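PDB 4JX2: DUF5624 domain-containing protein from Legionella pneumophila subsp. pneumophila, which is of unknown function but is probably secreted, combining alpha helices with a mixed beta sheet in a chain that pairs with a second copy. Local coordinates for residues Pro121-Met124 against Tyr125-Lys128; Ala206-Asn210 against Asp211-Gly215; Gly414-Glu417 against Gly418-Thr421; Thr114-Ser117 against His118-Pro121. All blocks are in the same frame, centred on the assembly; numbering follows the deposited sequence.

Interaction 1: Pro121-Met124 against Tyr125-Lys128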
ATOM      1  N   PRO A 121      19.325  13.576  10.970  1.00 39.63           N
ATOM      2  CA  PRO A 121      19.449  12.190  10.453  1.00 39.68           C
ATOM      3  C   PRO A 121      20.853  11.846   9.955  1.00 42.86           C
ATOM      4  O   PRO A 121      21.313  10.727  10.194  1.00 41.44           O
ATOM      5  CB  PRO A 121      18.437  12.153   9.306  1.00 41.11           C
ATOM      6  CG  PRO A 121      17.404  13.158   9.713  1.00 45.02           C
ATOM      7  CD  PRO A 121      18.182  14.271  10.336  1.00 40.72           C
ATOM      8  N   ALA A 122      21.547  12.809   9.295  1.00 39.79           N
ATOM      9  CA  ALA A 122      22.935  12.630   8.819  1.00 39.07           C
ATOM     10  C   ALA A 122      23.864  12.238   9.973  1.00 42.37           C
ATOM     11  O   ALA A 122      24.606  11.253   9.860  1.00 42.18           O
ATOM     12  CB  ALA A 122      23.441  13.902   8.157  1.00 39.49           C
ATOM     13  N   LEU A 123      23.780  12.983  11.101  1.00 37.59           N
ATOM     14  CA  LEU A 123      24.593  12.731  12.282  1.00 37.50           C
ATOM     15  C   LEU A 123      24.242  11.388  12.925  1.00 41.89           C
ATOM     16  O   LEU A 123      25.159  10.672  13.363  1.00 42.88           O
ATOM     17  CB  LEU A 123      24.476  13.881  13.286  1.00 37.09           C
ATOM     18  CG  LEU A 123      25.303  15.122  12.948  1.00 41.26           C
ATOM     19  CD1 LEU A 123      24.973  16.254  13.880  1.00 40.55           C
ATOM     20  CD2 LEU A 123      26.822  14.821  12.945  1.00 43.17           C
HETATM   21  N   MSE A 124      22.934  11.024  12.929  1.00 37.27           N
HETATM   22  CA  MSE A 124      22.440   9.726  13.440  1.00 36.73           C
HETATM   23  C   MSE A 124      23.065   8.567  12.642  1.00 41.10           C
HETATM   24  O   MSE A 124      23.571   7.603  13.224  1.00 40.98           O
HETATM   25  CB  MSE A 124      20.912   9.646  13.362  1.00 37.67           C
HETATM   26  CG  MSE A 124      20.201  10.508  14.366  1.00 44.42           C
HETATM   27 SE   MSE A 124      18.292  10.633  13.906  0.75 51.18          SE
HETATM   28  CE  MSE A 124      17.964  12.498  14.425  1.00 46.63           C
ATOM     29  N   TYR A 125      23.080   8.714  11.305  1.00 37.78           N
ATOM     30  CA  TYR A 125      23.654   7.764  10.359  1.00 37.94           C
ATOM     31  C   TYR A 125      25.145   7.624  10.593  1.00 43.47           C
ATOM     32  O   TYR A 125      25.649   6.500  10.576  1.00 45.84           O
ATOM     33  CB  TYR A 125      23.369   8.204   8.910  1.00 38.74           C
ATOM     34  CG  TYR A 125      22.007   7.828   8.349  1.00 39.96           C
ATOM     35  CD1 TYR A 125      20.862   7.866   9.145  1.00 41.14           C
ATOM     36  CD2 TYR A 125      21.850   7.524   7.002  1.00 41.42           C
ATOM     37  CE1 TYR A 125      19.603   7.555   8.628  1.00 40.63           C
ATOM     38  CE2 TYR A 125      20.591   7.230   6.468  1.00 42.40           C
ATOM     39  CZ  TYR A 125      19.474   7.224   7.292  1.00 46.88           C
ATOM     40  OH  TYR A 125      18.238   6.918   6.783  1.00 44.83           O
ATOM     41  N   LEU A 126      25.844   8.748  10.859  1.00 39.40           N
ATOM     42  CA  LEU A 126      27.292   8.760  11.121  1.00 39.14           C
ATOM     43  C   LEU A 126      27.632   7.984  12.406  1.00 43.96           C
ATOM     44  O   LEU A 126      28.628   7.253  12.415  1.00 45.10           O
ATOM     45  CB  LEU A 126      27.844  10.194  11.174  1.00 38.43           C
ATOM     46  CG  LEU A 126      27.921  10.930   9.825  1.00 40.27           C
ATOM     47  CD1 LEU A 126      28.122  12.394  10.032  1.00 39.55           C
ATOM     48  CD2 LEU A 126      29.024  10.383   8.948  1.00 41.60           C
ATOM     49  N   ALA A 127      26.765   8.082  13.447  1.00 39.27           N
ATOM     50  CA  ALA A 127      26.904   7.355  14.713  1.00 39.19           C
ATOM     51  C   ALA A 127      26.805   5.841  14.472  1.00 45.89           C
ATOM     52  O   ALA A 127      27.585   5.074  15.072  1.00 46.79           O
ATOM     53  CB  ALA A 127      25.851   7.818  15.714  1.00 38.72           C
ATOM     54  N   LYS A 128      25.879   5.408  13.562  1.00 42.74           N
ATOM     55  CA  LYS A 128      25.714   3.986  13.197  1.00 42.17           C
ATOM     56  C   LYS A 128      26.939   3.489  12.389  1.00 49.05           C
ATOM     57  O   LYS A 128      27.454   2.395  12.684  1.00 50.10           O
ATOM     58  CB  LYS A 128      24.411   3.727  12.430  1.00 41.28           C
ATOM     59  CG  LYS A 128      24.176   2.232  12.152  1.00 45.91           C
ATOM     60  CD  LYS A 128      23.248   1.576  13.140  1.00 50.16           C
ATOM     61  CE  LYS A 128      23.971   0.712  14.119  1.00 55.91           C
ATOM     62  NZ  LYS A 128      23.042   0.201  15.158  1.00 60.24           N
TER
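The phenol ring of Tyr125 stands against the carbonyl of Pro121 one turn back, with CD1 of Tyr125 coming to 3.1 Å from Pro121 O in an oblique approach, while the carbonyl carbon of Met124 sits at the ring's edge, near its plane. This is the i to i+4 spacing of an alpha helix, here the buried middle of helix 119-131. Tyr125 CG stands beside the backbone N (chi1 -83°), which folds the ring back along the preceding turn; Phe41 of the second subunit meets it edge-to-face. Pro121 O has a second role in taking the amide of Tyr125, Tyr125 N to Pro121 O being 2.9 Å. The same step repeats from Leu126 N to Ala122 O, from Ala127 N to Leu123 O and, longest of the four at 3.2 Å, from Lys128 N to Met124 O. Lys128 itself bends at chi2 and chi3, leading its ammonium to salt bridges with Glu131 and with Glu338 of the second subunit. Another flank of the helix turns to its own chain, where Leu123 packs on Leu208 and Phe212 of helix 205-213. Facing helix 136-155, the branches of two leucines touch at an angle, Leu123 CD2 lying 4.0 Å from Leu126 CD1.

Interaction 2: Ala206-Asn210 against Asp211-Gly215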
ATOM      1  N   ALA A 206      23.847   7.581  21.891  1.00 42.02           N
ATOM      2  CA  ALA A 206      23.528   8.163  23.191  1.00 40.83           C
ATOM      3  C   ALA A 206      24.093   9.575  23.359  1.00 42.76           C
ATOM      4  O   ALA A 206      23.355  10.471  23.782  1.00 42.82           O
ATOM      5  CB  ALA A 206      24.052   7.260  24.288  1.00 42.43           C
ATOM      6  N   SER A 207      25.395   9.761  23.036  1.00 36.93           N
ATOM      7  CA  SER A 207      26.110  11.022  23.133  1.00 36.32           C
ATOM      8  C   SER A 207      25.490  12.039  22.190  1.00 38.63           C
ATOM      9  O   SER A 207      25.238  13.173  22.606  1.00 38.97           O
ATOM     10  CB  SER A 207      27.590  10.822  22.816  1.00 42.82           C
ATOM     11  OG  SER A 207      28.244  10.063  23.823  1.00 57.92           O
ATOM     12  N   LEU A 208      25.163  11.617  20.949  1.00 32.91           N
ATOM     13  CA  LEU A 208      24.546  12.491  19.945  1.00 32.69           C
ATOM     14  C   LEU A 208      23.214  13.074  20.461  1.00 38.08           C
ATOM     15  O   LEU A 208      22.976  14.285  20.325  1.00 38.35           O
ATOM     16  CB  LEU A 208      24.333  11.727  18.619  1.00 32.02           C
ATOM     17  CG  LEU A 208      23.464  12.404  17.557  1.00 35.14           C
ATOM     18  CD1 LEU A 208      24.190  13.584  16.885  1.00 34.74           C
ATOM     19  CD2 LEU A 208      23.000  11.409  16.558  1.00 36.56           C
ATOM     20  N   GLN A 209      22.377  12.218  21.084  1.00 33.49           N
ATOM     21  CA  GLN A 209      21.109  12.639  21.633  1.00 33.56           C
ATOM     22  C   GLN A 209      21.304  13.675  22.749  1.00 40.49           C
ATOM     23  O   GLN A 209      20.699  14.751  22.710  1.00 40.40           O
ATOM     24  CB  GLN A 209      20.328  11.426  22.159  1.00 34.94           C
ATOM     25  CG  GLN A 209      19.053  11.873  22.877  1.00 39.87           C
ATOM     26  CD  GLN A 209      18.064  10.823  23.254  1.00 43.61           C
ATOM     27  OE1 GLN A 209      16.880  10.962  22.963  1.00 37.24           O
ATOM     28  NE2 GLN A 209      18.503   9.784  23.941  1.00 33.59           N
ATOM     29  N   ASN A 210      22.147  13.346  23.740  1.00 38.49           N
ATOM     30  CA  ASN A 210      22.359  14.204  24.898  1.00 39.16           C
ATOM     31  C   ASN A 210      23.136  15.493  24.565  1.00 43.77           C
ATOM     32  O   ASN A 210      22.738  16.558  25.037  1.00 42.81           O
ATOM     33  CB  ASN A 210      23.071  13.400  25.981  1.00 41.58           C
ATOM     34  CG  ASN A 210      23.297  14.116  27.282  1.00 66.29           C
ATOM     35  OD1 ASN A 210      22.413  14.218  28.131  1.00 62.49           O
ATOM     36  ND2 ASN A 210      24.511  14.573  27.490  1.00 61.21           N
ATOM     37  N   ASP A 211      24.229  15.401  23.767  1.00 42.03           N
ATOM     38  CA  ASP A 211      25.123  16.538  23.487  1.00 42.14           C
ATOM     39  C   ASP A 211      24.631  17.485  22.409  1.00 44.99           C
ATOM     40  O   ASP A 211      25.046  18.653  22.397  1.00 44.59           O
ATOM     41  CB  ASP A 211      26.534  16.059  23.097  1.00 44.00           C
ATOM     42  CG  ASP A 211      27.235  15.200  24.125  1.00 54.59           C
ATOM     43  OD1 ASP A 211      26.898  15.309  25.323  1.00 55.98           O
ATOM     44  OD2 ASP A 211      28.159  14.459  23.742  1.00 60.85           O
ATOM     45  N   PHE A 212      23.784  17.000  21.496  1.00 41.08           N
ATOM     46  CA  PHE A 212      23.359  17.808  20.354  1.00 39.30           C
ATOM     47  C   PHE A 212      21.818  17.884  20.149  1.00 42.02           C
ATOM     48  O   PHE A 212      21.256  18.979  20.216  1.00 41.66           O
ATOM     49  CB  PHE A 212      24.050  17.274  19.083  1.00 39.76           C
ATOM     50  CG  PHE A 212      23.581  17.899  17.796  1.00 39.92           C
ATOM     51  CD1 PHE A 212      23.849  19.237  17.513  1.00 41.41           C
ATOM     52  CD2 PHE A 212      22.883  17.152  16.857  1.00 41.15           C
ATOM     53  CE1 PHE A 212      23.424  19.810  16.315  1.00 41.11           C
ATOM     54  CE2 PHE A 212      22.444  17.739  15.664  1.00 42.65           C
ATOM     55  CZ  PHE A 212      22.767  19.048  15.383  1.00 39.93           C
ATOM     56  N   LEU A 213      21.151  16.751  19.887  1.00 37.15           N
ATOM     57  CA  LEU A 213      19.717  16.748  19.607  1.00 35.72           C
ATOM     58  C   LEU A 213      18.887  17.402  20.721  1.00 41.22           C
ATOM     59  O   LEU A 213      17.978  18.166  20.418  1.00 40.74           O
ATOM     60  CB  LEU A 213      19.211  15.321  19.318  1.00 34.62           C
ATOM     61  CG  LEU A 213      19.818  14.625  18.098  1.00 37.65           C
ATOM     62  CD1 LEU A 213      19.350  13.194  17.999  1.00 37.66           C
ATOM     63  CD2 LEU A 213      19.548  15.394  16.812  1.00 34.42           C
ATOM     64  N   ASN A 214      19.234  17.157  21.990  1.00 40.46           N
ATOM     65  CA  ASN A 214      18.516  17.696  23.160  1.00 40.67           C
ATOM     66  C   ASN A 214      18.970  19.097  23.565  1.00 42.01           C
ATOM     67  O   ASN A 214      18.317  19.739  24.395  1.00 40.49           O
ATOM     68  CB  ASN A 214      18.678  16.754  24.358  1.00 37.76           C
ATOM     69  CG  ASN A 214      17.939  15.458  24.198  1.00 52.05           C
ATOM     70  OD1 ASN A 214      18.231  14.477  24.888  1.00 50.69           O
ATOM     71  ND2 ASN A 214      16.957  15.425  23.295  1.00 37.84           N
ATOM     72  N   GLY A 215      20.073  19.540  22.984  1.00 37.44           N
ATOM     73  CA  GLY A 215      20.656  20.830  23.303  1.00 37.72           C
ATOM     74  C   GLY A 215      21.812  20.656  24.265  1.00 43.75           C
ATOM     75  O   GLY A 215      22.054  19.555  24.797  1.00 42.92           O
TER
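Across Ser207-Asp211 the backbone keeps the ordinary helical step, Asp211 N meeting Ser207 O at 2.7 Å nearly head-on to the carbonyl, but beyond it the turn widens. Leu208 O takes two amides: Leu213 N at 3.1 Å lies in the carbonyl plane, whereas Phe212 N, also 3.1 Å away, sits 38° out of it. Next, Asn214 N reaches back five residues to Gln209 O at 2.9 Å. These i+5 bonds make a pi-type turn at the close of helix 205-213, and Gly215, with phi of 100°, then carries the chain out of helical geometry. On the inner side Leu208 and Phe212 run side by side, Leu208 CD1 being 3.8 Å from Phe212 CD2. The Phe212 ring continues into stacks with Tyr192 and Tyr223, joining this short helix to helices 175-197 and 223-247. Toward the subunit interface, the aliphatic part of Gln209 is crossed by the Asn214 amide: Gln209 CG lies 3.4 Å from Asn214 OD1. Both polar ends serve the second subunit, where Gln209 bonds to Thr341 and the backbone N of Asn342, and Asn214 OD1 to the side chain of Asn342. At the outer edge Asn210 ND2 donates a weak bond of 3.3 Å to Asp211 OD1, amide and carboxylate planes standing 67° apart.

Interaction 3: Gly414-Glu417 against Gly418-Thr421; sequences GFPE and GIST
Phe415 lies with its side chain against the returning loop Ile419-Thr421, and its neighbours change from Ile419 to Ser420 to Thr421 along its length. Phe415 CB comes first, 3.3 Å from Ile419 O, and also borders the CG2 branch of Ile419. The ring, with CG set beside the backbone N (chi1 -68°), then runs along the backbone of the following residues. On one side CD1 approaches Ile419 CG2, on the other Phe415 CD2 nears Ser420 O at 3.2 Å. Farther out, CE1, CE2 and CZ pass over Thr421, whose CA sits above the ring in a CH-pi contact, 3.8 Å from the centroid of Phe415 and 14° off the ring normal. Tyr422 adds an edge-to-face partner. What brings the two arms together is a type II beta turn from Pro416 to Ile419, closed by the bond from Ile419 N to Pro416 O at 2.9 Å. Gly418 occupies its third position with a phi of 104°, where a CB would clash with the carbonyl of Glu417. Between the arms a water meets Phe415 O and Ile419 O, 2.7 Å from the latter, but its protons cannot serve every acceptor within reach, so the full bridge is uncertain. Ile419 CD1 reaches across the turn to the Pro416 ring, 3.7 Å from Pro416 CB. Both residues also rest on the loop containing Ile221, while Glu417 projects from the bend at the surface.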
ATOM      1  N   GLY A 414       7.309  26.740  21.150  1.00 47.41           N
ATOM      2  CA  GLY A 414       8.029  25.535  21.560  1.00 46.86           C
ATOM      3  C   GLY A 414       9.427  25.720  22.114  1.00 50.27           C
ATOM      4  O   GLY A 414      10.170  24.747  22.263  1.00 51.13           O
ATOM      5  N   PHE A 415       9.785  26.952  22.453  1.00 45.63           N
ATOM      6  CA  PHE A 415      11.119  27.262  22.953  1.00 45.51           C
ATOM      7  C   PHE A 415      11.312  26.868  24.407  1.00 53.01           C
ATOM      8  O   PHE A 415      10.352  26.953  25.177  1.00 53.80           O
ATOM      9  CB  PHE A 415      11.428  28.750  22.769  1.00 46.49           C
ATOM     10  CG  PHE A 415      11.552  29.095  21.307  1.00 45.68           C
ATOM     11  CD1 PHE A 415      12.704  28.768  20.594  1.00 46.81           C
ATOM     12  CD2 PHE A 415      10.496  29.692  20.625  1.00 45.79           C
ATOM     13  CE1 PHE A 415      12.807  29.056  19.237  1.00 46.55           C
ATOM     14  CE2 PHE A 415      10.599  29.980  19.266  1.00 48.07           C
ATOM     15  CZ  PHE A 415      11.749  29.651  18.578  1.00 45.79           C
ATOM     16  N   PRO A 416      12.543  26.439  24.816  1.00 50.93           N
ATOM     17  CA  PRO A 416      12.755  26.100  26.235  1.00 51.65           C
ATOM     18  C   PRO A 416      12.396  27.263  27.156  1.00 57.54           C
ATOM     19  O   PRO A 416      12.515  28.416  26.758  1.00 56.75           O
ATOM     20  CB  PRO A 416      14.260  25.782  26.308  1.00 53.30           C
ATOM     21  CG  PRO A 416      14.661  25.434  24.936  1.00 56.71           C
ATOM     22  CD  PRO A 416      13.789  26.264  24.034  1.00 52.06           C
ATOM     23  N   GLU A 417      11.926  26.951  28.370  1.00 57.39           N
ATOM     24  CA  GLU A 417      11.546  27.933  29.389  1.00 59.57           C
ATOM     25  C   GLU A 417      12.685  28.931  29.573  1.00 63.68           C
ATOM     26  O   GLU A 417      13.831  28.523  29.784  1.00 62.92           O
ATOM     27  CB  GLU A 417      11.198  27.223  30.711  1.00 62.09           C
ATOM     28  CG  GLU A 417      10.687  28.147  31.811  1.00 80.89           C
ATOM     29  CD  GLU A 417       9.359  27.783  32.459  1.00114.96           C
ATOM     30  OE1 GLU A 417       9.001  26.581  32.485  1.00107.71           O
ATOM     31  OE2 GLU A 417       8.687  28.709  32.969  1.00116.65           O
ATOM     32  N   GLY A 418      12.372  30.211  29.380  1.00 60.79           N
ATOM     33  CA  GLY A 418      13.353  31.285  29.474  1.00 61.40           C
ATOM     34  C   GLY A 418      13.821  31.851  28.146  1.00 65.15           C
ATOM     35  O   GLY A 418      14.480  32.901  28.133  1.00 67.55           O
ATOM     36  N   ILE A 419      13.495  31.157  27.026  1.00 57.86           N
ATOM     37  CA  ILE A 419      13.848  31.524  25.643  1.00 56.00           C
ATOM     38  C   ILE A 419      12.555  31.851  24.872  1.00 56.83           C
ATOM     39  O   ILE A 419      11.543  31.151  25.028  1.00 55.26           O
ATOM     40  CB  ILE A 419      14.674  30.379  24.963  1.00 58.39           C
ATOM     41  CG1 ILE A 419      16.003  30.116  25.721  1.00 59.53           C
ATOM     42  CG2 ILE A 419      14.944  30.667  23.477  1.00 58.77           C
ATOM     43  CD1 ILE A 419      16.476  28.695  25.740  1.00 65.75           C
ATOM     44  N   SER A 420      12.594  32.901  24.032  1.00 52.09           N
ATOM     45  CA  SER A 420      11.435  33.342  23.240  1.00 51.32           C
ATOM     46  C   SER A 420      11.597  33.083  21.718  1.00 53.22           C
ATOM     47  O   SER A 420      10.594  32.875  21.016  1.00 52.92           O
ATOM     48  CB  SER A 420      11.159  34.823  23.483  1.00 56.24           C
ATOM     49  OG  SER A 420      12.361  35.575  23.448  1.00 68.37           O
ATOM     50  N   THR A 421      12.842  33.110  21.212  1.00 47.41           N
ATOM     51  CA  THR A 421      13.138  32.877  19.792  1.00 44.91           C
ATOM     52  C   THR A 421      14.591  32.408  19.650  1.00 46.05           C
ATOM     53  O   THR A 421      15.308  32.314  20.648  1.00 45.63           O
ATOM     54  CB  THR A 421      12.834  34.160  18.970  1.00 46.01           C
ATOM     55  OG1 THR A 421      12.852  33.860  17.574  1.00 43.36           O
ATOM     56  CG2 THR A 421      13.778  35.308  19.287  1.00 38.53           C
TER
HETATM   57  O   HOH W   1       9.509  29.759  26.077  1.00 49.50           O

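Interaction 4: Thr114-Ser117 against His118-Pro121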
ATOM      1  N   THR A 114      15.267  21.596   3.575  1.00 35.07           N
ATOM      2  CA  THR A 114      15.468  20.146   3.750  1.00 34.95           C
ATOM      3  C   THR A 114      16.926  19.854   4.137  1.00 40.54           C
ATOM      4  O   THR A 114      17.141  19.010   4.999  1.00 41.40           O
ATOM      5  CB  THR A 114      15.020  19.381   2.487  1.00 40.58           C
ATOM      6  OG1 THR A 114      13.632  19.651   2.287  1.00 45.17           O
ATOM      7  CG2 THR A 114      15.222  17.885   2.583  1.00 33.67           C
ATOM      8  N   ALA A 115      17.898  20.572   3.529  1.00 36.31           N
ATOM      9  CA  ALA A 115      19.324  20.447   3.806  1.00 36.23           C
ATOM     10  C   ALA A 115      19.616  20.662   5.294  1.00 39.38           C
ATOM     11  O   ALA A 115      20.395  19.912   5.874  1.00 37.96           O
ATOM     12  CB  ALA A 115      20.124  21.444   2.954  1.00 37.31           C
ATOM     13  N   ILE A 116      18.969  21.662   5.910  1.00 37.23           N
ATOM     14  CA  ILE A 116      19.129  21.964   7.343  1.00 37.24           C
ATOM     15  C   ILE A 116      18.441  20.857   8.208  1.00 40.54           C
ATOM     16  O   ILE A 116      19.053  20.408   9.176  1.00 40.17           O
ATOM     17  CB  ILE A 116      18.637  23.415   7.695  1.00 39.19           C
ATOM     18  CG1 ILE A 116      19.448  24.488   6.919  1.00 38.65           C
ATOM     19  CG2 ILE A 116      18.630  23.692   9.225  1.00 38.79           C
ATOM     20  CD1 ILE A 116      21.018  24.553   7.186  1.00 40.02           C
ATOM     21  N   SER A 117      17.214  20.407   7.829  1.00 36.78           N
ATOM     22  CA  SER A 117      16.413  19.368   8.532  1.00 36.48           C
ATOM     23  C   SER A 117      17.145  18.063   8.656  1.00 40.88           C
ATOM     24  O   SER A 117      17.031  17.387   9.681  1.00 40.98           O
ATOM     25  CB  SER A 117      15.105  19.076   7.788  1.00 40.05           C
ATOM     26  OG  SER A 117      14.206  20.170   7.681  1.00 49.10           O
ATOM     27  N   HIS A 118      17.875  17.709   7.577  1.00 36.59           N
ATOM     28  CA  HIS A 118      18.604  16.477   7.366  1.00 35.98           C
ATOM     29  C   HIS A 118      19.946  16.365   8.107  1.00 40.94           C
ATOM     30  O   HIS A 118      20.527  15.262   8.132  1.00 42.55           O
ATOM     31  CB  HIS A 118      18.809  16.275   5.870  1.00 36.85           C
ATOM     32  CG  HIS A 118      17.603  15.681   5.205  1.00 39.60           C
ATOM     33  ND1 HIS A 118      17.546  15.512   3.837  1.00 41.23           N
ATOM     34  CD2 HIS A 118      16.462  15.196   5.753  1.00 40.23           C
ATOM     35  CE1 HIS A 118      16.388  14.924   3.599  1.00 39.85           C
ATOM     36  NE2 HIS A 118      15.694  14.727   4.720  1.00 39.59           N
ATOM     37  N   ILE A 119      20.380  17.437   8.795  1.00 34.90           N
ATOM     38  CA  ILE A 119      21.623  17.444   9.581  1.00 33.48           C
ATOM     39  C   ILE A 119      21.495  16.428  10.741  1.00 35.70           C
ATOM     40  O   ILE A 119      22.435  15.649  10.956  1.00 34.82           O
ATOM     41  CB  ILE A 119      21.988  18.885  10.033  1.00 35.68           C
ATOM     42  CG1 ILE A 119      22.523  19.670   8.812  1.00 35.71           C
ATOM     43  CG2 ILE A 119      22.981  18.899  11.214  1.00 35.11           C
ATOM     44  CD1 ILE A 119      22.672  21.200   9.011  1.00 50.01           C
ATOM     45  N   GLY A 120      20.321  16.399  11.390  1.00 31.54           N
ATOM     46  CA  GLY A 120      20.003  15.451  12.459  1.00 32.08           C
ATOM     47  C   GLY A 120      20.134  14.011  11.990  1.00 39.71           C
ATOM     48  O   GLY A 120      21.025  13.294  12.469  1.00 38.59           O
ATOM     49  N   PRO A 121      19.325  13.576  10.970  1.00 39.63           N
ATOM     50  CA  PRO A 121      19.449  12.190  10.453  1.00 39.68           C
ATOM     51  C   PRO A 121      20.853  11.846   9.955  1.00 42.86           C
ATOM     52  O   PRO A 121      21.313  10.727  10.194  1.00 41.44           O
ATOM     53  CB  PRO A 121      18.437  12.153   9.306  1.00 41.11           C
ATOM     54  CG  PRO A 121      17.404  13.158   9.713  1.00 45.02           C
ATOM     55  CD  PRO A 121      18.182  14.271  10.336  1.00 40.72           C
TER
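Thr114 and His118 lie side by side and point the same way, so that the threonine methyl is laid over one face of the imidazole. Thr114 CG2 is 3.7 Å from the centroid of the His118 ring, a CH-pi contact displaced toward the rim, where CE1 is its nearest atom. The rotamer of Thr114 (chi1 -60°) divides its branches: CG2 goes to the histidine and OG1 to the carbonyl of Phe110. At the backbone of the same pair, His118 N is bonded to Thr114 O at 3.0 Å. His118 marks the junction between helix 110-117 and helix 119-131, where the regular bonding pattern breaks. Ile119 N turns to Ile116 O, three residues back, at 3.3 Å and 61° out of the carbonyl plane. Two residues further on, Pro121 has no amide hydrogen to give Ser117 O, and Pro121 CD lies 3.4 Å from that oxygen. Ile116 and Ile119 also point alike, Ile116 CD1 to Ile119 CD1 4.2 Å, toward helices 175-197 and 136-155. The His118 side chain lies about 5 Å from a bound sulfate, probably from crystallisation, and its ring meets Phe41 of the second subunit with planes at about 55°.

From the N terminus, interaction 4 comes first and joins helix 110-117 to helix 119-131; interaction 1 takes over at the shared Pro121 and continues along the second helix. Interaction 2 follows in series on helix 205-213, which returns to pack against interaction 1, Met124 CE approaching Leu213 CD1 at 3.9 Å. Phe212 CZ also reaches Ile119 CG2 of interaction 4. These three pack together in one helical region, and all touch the second subunit. None encloses another; each is local in sequence. Interaction 3 closes a tight turn near the C terminus, its nearest atoms about 7 Å from interaction 2.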